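Local coordinates for DUF3829 family protein (Bacteroides vulgatus, PDB 4YJW) that is of unknown function but folds as an elongated, all-alpha bundle and is probably a lipoprotein, at residues L45-P50 / K125-E130; D52-V57 / E101-Y106. All coordinates share one frame; numbering follows the deposited sequence.

Interaction 1 of 2, residues L45-P50 / K125-E130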
loop_
_atom_site.group_PDB
_atom_site.type_symbol
_atom_site.label_atom_id
_atom_site.label_comp_id
_atom_site.label_asym_id
_atom_site.label_seq_id
_atom_site.Cartn_x
_atom_site.Cartn_y
_atom_site.Cartn_z
ATOM N N LEU A 45 5.392 18.160 -0.237
ATOM C CA LEU A 45 4.180 18.827 -0.729
ATOM C C LEU A 45 3.918 20.155 0.003
ATOM O O LEU A 45 2.995 20.907 -0.378
ATOM C CB LEU A 45 2.973 17.887 -0.556
ATOM C CG LEU A 45 2.976 16.613 -1.382
ATOM C CD1 LEU A 45 1.971 15.628 -0.792
ATOM C CD2 LEU A 45 2.583 16.886 -2.833
ATOM N N ASP A 46 4.732 20.465 1.038
ATOM C CA ASP A 46 4.534 21.692 1.814
ATOM C C ASP A 46 4.644 22.955 0.964
ATOM O O ASP A 46 5.469 23.055 0.061
ATOM C CB ASP A 46 5.527 21.786 2.984
ATOM C CG ASP A 46 5.136 22.888 3.948
ATOM O OD1 ASP A 46 4.107 22.734 4.633
ATOM O OD2 ASP A 46 5.784 23.950 3.923
ATOM N N GLN A 47 3.783 23.921 1.266
ATOM C CA GLN A 47 3.671 25.203 0.575
ATOM C C GLN A 47 4.983 26.011 0.596
ATOM O O GLN A 47 5.211 26.816 -0.300
ATOM C CB GLN A 47 2.553 26.031 1.256
ATOM C CG GLN A 47 1.133 25.433 1.080
ATOM C CD GLN A 47 0.686 24.415 2.119
ATOM O OE1 GLN A 47 1.490 23.736 2.782
ATOM N NE2 GLN A 47 -0.624 24.187 2.198
ATOM N N LYS A 48 5.824 25.817 1.627
ATOM C CA LYS A 48 7.069 26.594 1.781
ATOM C C LYS A 48 8.304 25.881 1.199
ATOM O O LYS A 48 9.412 26.424 1.261
ATOM C CB LYS A 48 7.309 26.936 3.251
ATOM C CG LYS A 48 6.313 27.973 3.783
ATOM C CD LYS A 48 6.566 28.288 5.247
ATOM C CE LYS A 48 5.564 29.273 5.800
ATOM N NZ LYS A 48 5.811 29.560 7.241
HETATM N N MSE A 49 8.119 24.687 0.624
HETATM C CA MSE A 49 9.236 23.999 -0.018
HETATM C C MSE A 49 9.702 24.784 -1.257
HETATM O O MSE A 49 8.860 25.100 -2.104
HETATM C CB MSE A 49 8.841 22.585 -0.461
HETATM C CG MSE A 49 8.945 21.546 0.605
HETATM SE SE MSE A 49 10.810 21.167 1.036
HETATM C CE MSE A 49 11.470 20.501 -0.595
ATOM N N PRO A 50 11.004 25.121 -1.396
ATOM C CA PRO A 50 11.450 25.731 -2.663
ATOM C C PRO A 50 11.122 24.775 -3.821
ATOM O O PRO A 50 11.350 23.563 -3.733
ATOM C CB PRO A 50 12.964 25.903 -2.470
ATOM C CG PRO A 50 13.190 25.803 -0.982
ATOM C CD PRO A 50 12.149 24.845 -0.500
ATOM N N LYS A 125 -5.492 20.568 -4.427
ATOM C CA LYS A 125 -6.246 19.317 -4.654
ATOM C C LYS A 125 -5.355 18.107 -4.330
ATOM O O LYS A 125 -5.790 17.157 -3.669
ATOM C CB LYS A 125 -6.722 19.267 -6.117
ATOM C CG LYS A 125 -7.571 18.045 -6.460
ATOM C CD LYS A 125 -8.143 18.169 -7.874
ATOM C CE LYS A 125 -8.904 16.931 -8.313
ATOM N NZ LYS A 125 -10.224 16.818 -7.640
ATOM N N ILE A 126 -4.108 18.137 -4.826
ATOM C CA ILE A 126 -3.140 17.060 -4.614
ATOM C C ILE A 126 -2.773 16.968 -3.130
ATOM O O ILE A 126 -2.769 15.863 -2.585
ATOM C CB ILE A 126 -1.874 17.225 -5.516
ATOM C CG1 ILE A 126 -2.243 16.947 -6.997
ATOM C CG2 ILE A 126 -0.736 16.274 -5.038
ATOM C CD1 ILE A 126 -1.112 17.243 -8.083
ATOM N N ARG A 127 -2.511 18.102 -2.465
ATOM C CA ARG A 127 -2.161 18.057 -1.018
ATOM C C ARG A 127 -3.266 17.377 -0.205
ATOM O O ARG A 127 -2.977 16.555 0.672
ATOM C CB ARG A 127 -1.916 19.481 -0.463
ATOM C CG ARG A 127 -0.601 20.080 -0.973
ATOM C CD ARG A 127 -0.590 21.585 -0.772
ATOM N NE ARG A 127 0.635 22.126 -1.357
ATOM C CZ ARG A 127 0.750 23.318 -1.916
ATOM N NH1 ARG A 127 -0.297 24.143 -1.972
ATOM N NH2 ARG A 127 1.916 23.713 -2.403
ATOM N N LYS A 128 -4.532 17.734 -0.457
ATOM C CA LYS A 128 -5.633 17.152 0.311
ATOM C C LYS A 128 -5.740 15.635 0.070
ATOM O O LYS A 128 -5.930 14.856 1.012
ATOM C CB LYS A 128 -6.961 17.847 -0.044
ATOM C CG LYS A 128 -7.051 19.311 0.446
ATOM C CD LYS A 128 -8.458 19.878 0.175
ATOM C CE LYS A 128 -8.657 20.230 -1.278
ATOM N NZ LYS A 128 -9.953 20.933 -1.497
ATOM N N GLU A 129 -5.605 15.222 -1.187
ATOM C CA GLU A 129 -5.734 13.816 -1.583
ATOM C C GLU A 129 -4.569 12.998 -1.059
ATOM O O GLU A 129 -4.785 11.888 -0.567
ATOM C CB GLU A 129 -5.837 13.704 -3.100
ATOM C CG GLU A 129 -6.144 12.295 -3.612
ATOM C CD GLU A 129 -7.473 11.643 -3.261
ATOM O OE1 GLU A 129 -8.468 12.367 -3.022
ATOM O OE2 GLU A 129 -7.522 10.391 -3.270
ATOM N N GLU A 130 -3.347 13.554 -1.112
ATOM C CA GLU A 130 -2.151 12.852 -0.605
ATOM C C GLU A 130 -2.263 12.608 0.897
ATOM O O GLU A 130 -1.841 11.551 1.371
ATOM C CB GLU A 130 -0.866 13.636 -0.932
ATOM C CG GLU A 130 -0.568 13.683 -2.419
ATOM C CD GLU A 130 -0.160 12.342 -2.985
ATOM O OE1 GLU A 130 -1.066 11.539 -3.299
ATOM O OE2 GLU A 130 1.057 12.120 -3.168
#

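Interaction 2 of 2, residues D52-V57 / E101-Y106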
loop_
_atom_site.group_PDB
_atom_site.type_symbol
_atom_site.label_atom_id
_atom_site.label_comp_id
_atom_site.label_asym_id
_atom_site.label_seq_id
_atom_site.Cartn_x
_atom_site.Cartn_y
_atom_site.Cartn_z
ATOM N N ASP A 52 12.479 24.371 -6.753
ATOM C CA ASP A 52 13.656 23.715 -7.362
ATOM C C ASP A 52 14.285 22.642 -6.449
ATOM O O ASP A 52 15.121 21.853 -6.911
ATOM C CB ASP A 52 14.698 24.770 -7.787
ATOM C CG ASP A 52 14.199 25.609 -8.957
ATOM O OD1 ASP A 52 13.287 25.134 -9.695
ATOM O OD2 ASP A 52 14.672 26.749 -9.107
ATOM N N SER A 53 13.829 22.567 -5.184
ATOM C CA SER A 53 14.329 21.568 -4.227
ATOM C C SER A 53 13.532 20.250 -4.246
ATOM O O SER A 53 13.955 19.301 -3.585
ATOM C CB SER A 53 14.288 22.136 -2.810
ATOM O OG SER A 53 15.215 23.207 -2.716
ATOM N N LEU A 54 12.385 20.187 -4.960
ATOM C CA LEU A 54 11.527 18.993 -4.952
ATOM C C LEU A 54 12.251 17.787 -5.566
ATOM O O LEU A 54 12.621 17.827 -6.741
ATOM C CB LEU A 54 10.187 19.246 -5.680
ATOM C CG LEU A 54 9.353 20.425 -5.177
ATOM C CD1 LEU A 54 8.155 20.687 -6.099
ATOM C CD2 LEU A 54 8.892 20.211 -3.739
ATOM N N PRO A 55 12.515 16.711 -4.801
ATOM C CA PRO A 55 13.257 15.596 -5.395
ATOM C C PRO A 55 12.351 14.565 -6.056
ATOM O O PRO A 55 11.163 14.501 -5.763
ATOM C CB PRO A 55 13.986 14.995 -4.193
ATOM C CG PRO A 55 13.046 15.217 -3.041
ATOM C CD PRO A 55 12.231 16.474 -3.361
ATOM N N VAL A 56 12.928 13.722 -6.910
ATOM C CA VAL A 56 12.168 12.609 -7.494
ATOM C C VAL A 56 12.017 11.556 -6.386
ATOM O O VAL A 56 12.992 11.244 -5.692
ATOM C CB VAL A 56 12.884 12.015 -8.743
ATOM C CG1 VAL A 56 12.258 10.678 -9.170
ATOM C CG2 VAL A 56 12.869 13.008 -9.896
ATOM N N VAL A 57 10.814 11.017 -6.219
ATOM C CA VAL A 57 10.573 9.938 -5.241
ATOM C C VAL A 57 9.854 8.839 -6.005
ATOM O O VAL A 57 8.675 8.985 -6.289
ATOM C CB VAL A 57 9.805 10.383 -3.967
ATOM C CG1 VAL A 57 9.687 9.189 -3.022
ATOM C CG2 VAL A 57 10.561 11.534 -3.264
ATOM N N GLU A 101 2.162 8.586 -7.995
ATOM C CA GLU A 101 1.891 9.286 -9.262
ATOM C C GLU A 101 1.460 10.745 -9.004
ATOM O O GLU A 101 1.847 11.631 -9.772
ATOM C CB GLU A 101 0.827 8.560 -10.103
ATOM C CG GLU A 101 1.388 7.313 -10.802
ATOM C CD GLU A 101 2.511 7.530 -11.811
ATOM O OE1 GLU A 101 2.485 8.553 -12.529
ATOM O OE2 GLU A 101 3.398 6.655 -11.913
ATOM N N ASN A 102 0.623 10.987 -7.957
ATOM C CA ASN A 102 0.187 12.354 -7.613
ATOM C C ASN A 102 1.396 13.221 -7.282
ATOM O O ASN A 102 1.431 14.378 -7.695
ATOM C CB ASN A 102 -0.790 12.357 -6.427
ATOM C CG ASN A 102 -2.186 11.922 -6.766
ATOM O OD1 ASN A 102 -2.586 11.874 -7.934
ATOM N ND2 ASN A 102 -2.965 11.562 -5.737
ATOM N N TYR A 103 2.375 12.674 -6.543
ATOM C CA TYR A 103 3.585 13.445 -6.198
ATOM C C TYR A 103 4.403 13.735 -7.472
ATOM O O TYR A 103 4.899 14.847 -7.643
ATOM C CB TYR A 103 4.459 12.741 -5.149
ATOM C CG TYR A 103 5.731 13.519 -4.877
ATOM C CD1 TYR A 103 5.681 14.797 -4.313
ATOM C CD2 TYR A 103 6.957 13.078 -5.375
ATOM C CE1 TYR A 103 6.821 15.591 -4.204
ATOM C CE2 TYR A 103 8.118 13.851 -5.234
ATOM C CZ TYR A 103 8.042 15.108 -4.652
ATOM O OH TYR A 103 9.169 15.888 -4.543
ATOM N N LYS A 104 4.527 12.755 -8.368
ATOM C CA LYS A 104 5.242 12.999 -9.647
ATOM C C LYS A 104 4.559 14.162 -10.413
ATOM O O LYS A 104 5.223 15.106 -10.814
ATOM C CB LYS A 104 5.277 11.709 -10.489
ATOM C CG LYS A 104 5.823 11.946 -11.904
ATOM C CD LYS A 104 5.935 10.623 -12.692
ATOM C CE LYS A 104 6.198 10.908 -14.149
ATOM N NZ LYS A 104 6.355 9.644 -14.919
ATOM N N THR A 105 3.233 14.108 -10.565
ATOM C CA THR A 105 2.442 15.162 -11.226
ATOM C C THR A 105 2.702 16.504 -10.560
ATOM O O THR A 105 2.973 17.488 -11.246
ATOM C CB THR A 105 0.958 14.812 -11.170
ATOM O OG1 THR A 105 0.795 13.590 -11.863
ATOM C CG2 THR A 105 0.074 15.871 -11.827
ATOM N N TYR A 106 2.566 16.537 -9.231
ATOM C CA TYR A 106 2.776 17.735 -8.425
ATOM C C TYR A 106 4.151 18.332 -8.703
ATOM O O TYR A 106 4.239 19.519 -8.967
ATOM C CB TYR A 106 2.630 17.392 -6.926
ATOM C CG TYR A 106 2.910 18.570 -6.014
ATOM C CD1 TYR A 106 1.887 19.441 -5.631
ATOM C CD2 TYR A 106 4.181 18.777 -5.480
ATOM C CE1 TYR A 106 2.136 20.513 -4.772
ATOM C CE2 TYR A 106 4.444 19.857 -4.633
ATOM C CZ TYR A 106 3.415 20.712 -4.274
ATOM O OH TYR A 106 3.674 21.787 -3.446
#

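Interaction 1 of 2, residues L45-P50 / K125-E130
Leu45 and Arg127 bring the two backbones closest, with 6.4 Å between the CA of Leu45 and the CA of Arg127, where the loop leaving helix 35-44 passes helix 121-159 of this all-alpha fold. The loop then folds into a type I beta turn from Asp46 to Met49. Met49 N donates to Asp46 O inside it. Asp46 OD2 also accepts from Lys48 N, at 3.0 Å, which makes an Asx turn and ties the Asp46 side chain to its own loop.

The main polar link to the helix is the Arg127 side chain. Its chain runs extended from CG to NE, which carries the guanidinium out from the helix to the loop. Arg127 NE donates to the carbonyl oxygen Leu45 O at 2.8 Å. The donor lies nearly in line with the C=O bond, while the oxygen sits 20° out of the guanidinium plane. Gln47 crosses the same group, its CG 3.6 Å from Arg127 NH1, over one face and offset toward the rim. The other guanidinium nitrogens have partners too: NH1 makes a salt bridge with Asp124 and NH2 a hydrogen bond with Tyr106. Several bonds thus fix the rotation of the group.

Leu45 supplies the apolar half. Its CB is directed at the helix, and its side chain crosses both Ile126 and Glu130 at about a right angle. The two methyls divide the work. Leu45 CD2 meets Ile126 CG2 at 4.0 Å. CD1 rests on the aliphatic part of Glu130, whose chain bends at chi2 (-69°). The carboxylate of Glu130 is held by Asn102 of helix 79-111. Leu45 CD1 lies 3.5 Å from Glu130 CB and 3.6 Å from Glu130 CG.

Interaction 2 of 2, residues D52-V57 / E101-Y106
Pro55 accepts a hydrogen bond through its backbone oxygen from Tyr103, fastening the long loop between helices 35-44 and 64-71 to helix 79-111 of the helical fold. The backbones stay well apart, so the tyrosine side chains bridge the gap. In Tyr103, CG is anti to the backbone N (chi1 177°), and the ring reaches out from the helix to the loop. Tyr103 OH donates to Pro55 O at 2.7 Å, in the carbonyl plane and on a lone pair. The oxygen lies at the ring edge, in plane. The proline ring crosses the tyrosine at about a right angle, and Pro55 CD packs 3.3 Å from Tyr103 OH. Leu54 CB approaches the same hydroxyl, which thus touches both residues.

Val57 meets the ring obliquely, with Val57 CG2 3.9 Å from Tyr103 CE2. Helix 35-44 adds Tyr44, which touches both Pro55 and Tyr103.

Tyr106, one turn further on, has the same first torsion (177°) but a different role. Its OH is bonded to Arg127 of helix 121-159, and it offers the loop an apolar contact. The Leu54 side chain crosses it at about a right angle. The branch that touches is Leu54 CD1, 4.1 Å from Tyr106 CE2.

In the fold
Both contacts use the long loop between helices 35-44 and 64-71, and the chain between the two partners of interaction 1 contains both partners of interaction 2. The helices differ: residues 45-50 meet helix 121-159, whereas the loop residues 52-57 meet helix 79-111. The centres of the two contacts lie about 10 Å apart. Interaction 1 is partly buried: an arginine and an exposed glutamine flank a buried leucine. Interaction 2 is buried and relies on neutral tyrosines with leucine, proline and valine. In each, a side chain from the helix donates to a loop carbonyl. Side-chain bonds between helices 79-111 and 121-159 tie the two contacts together.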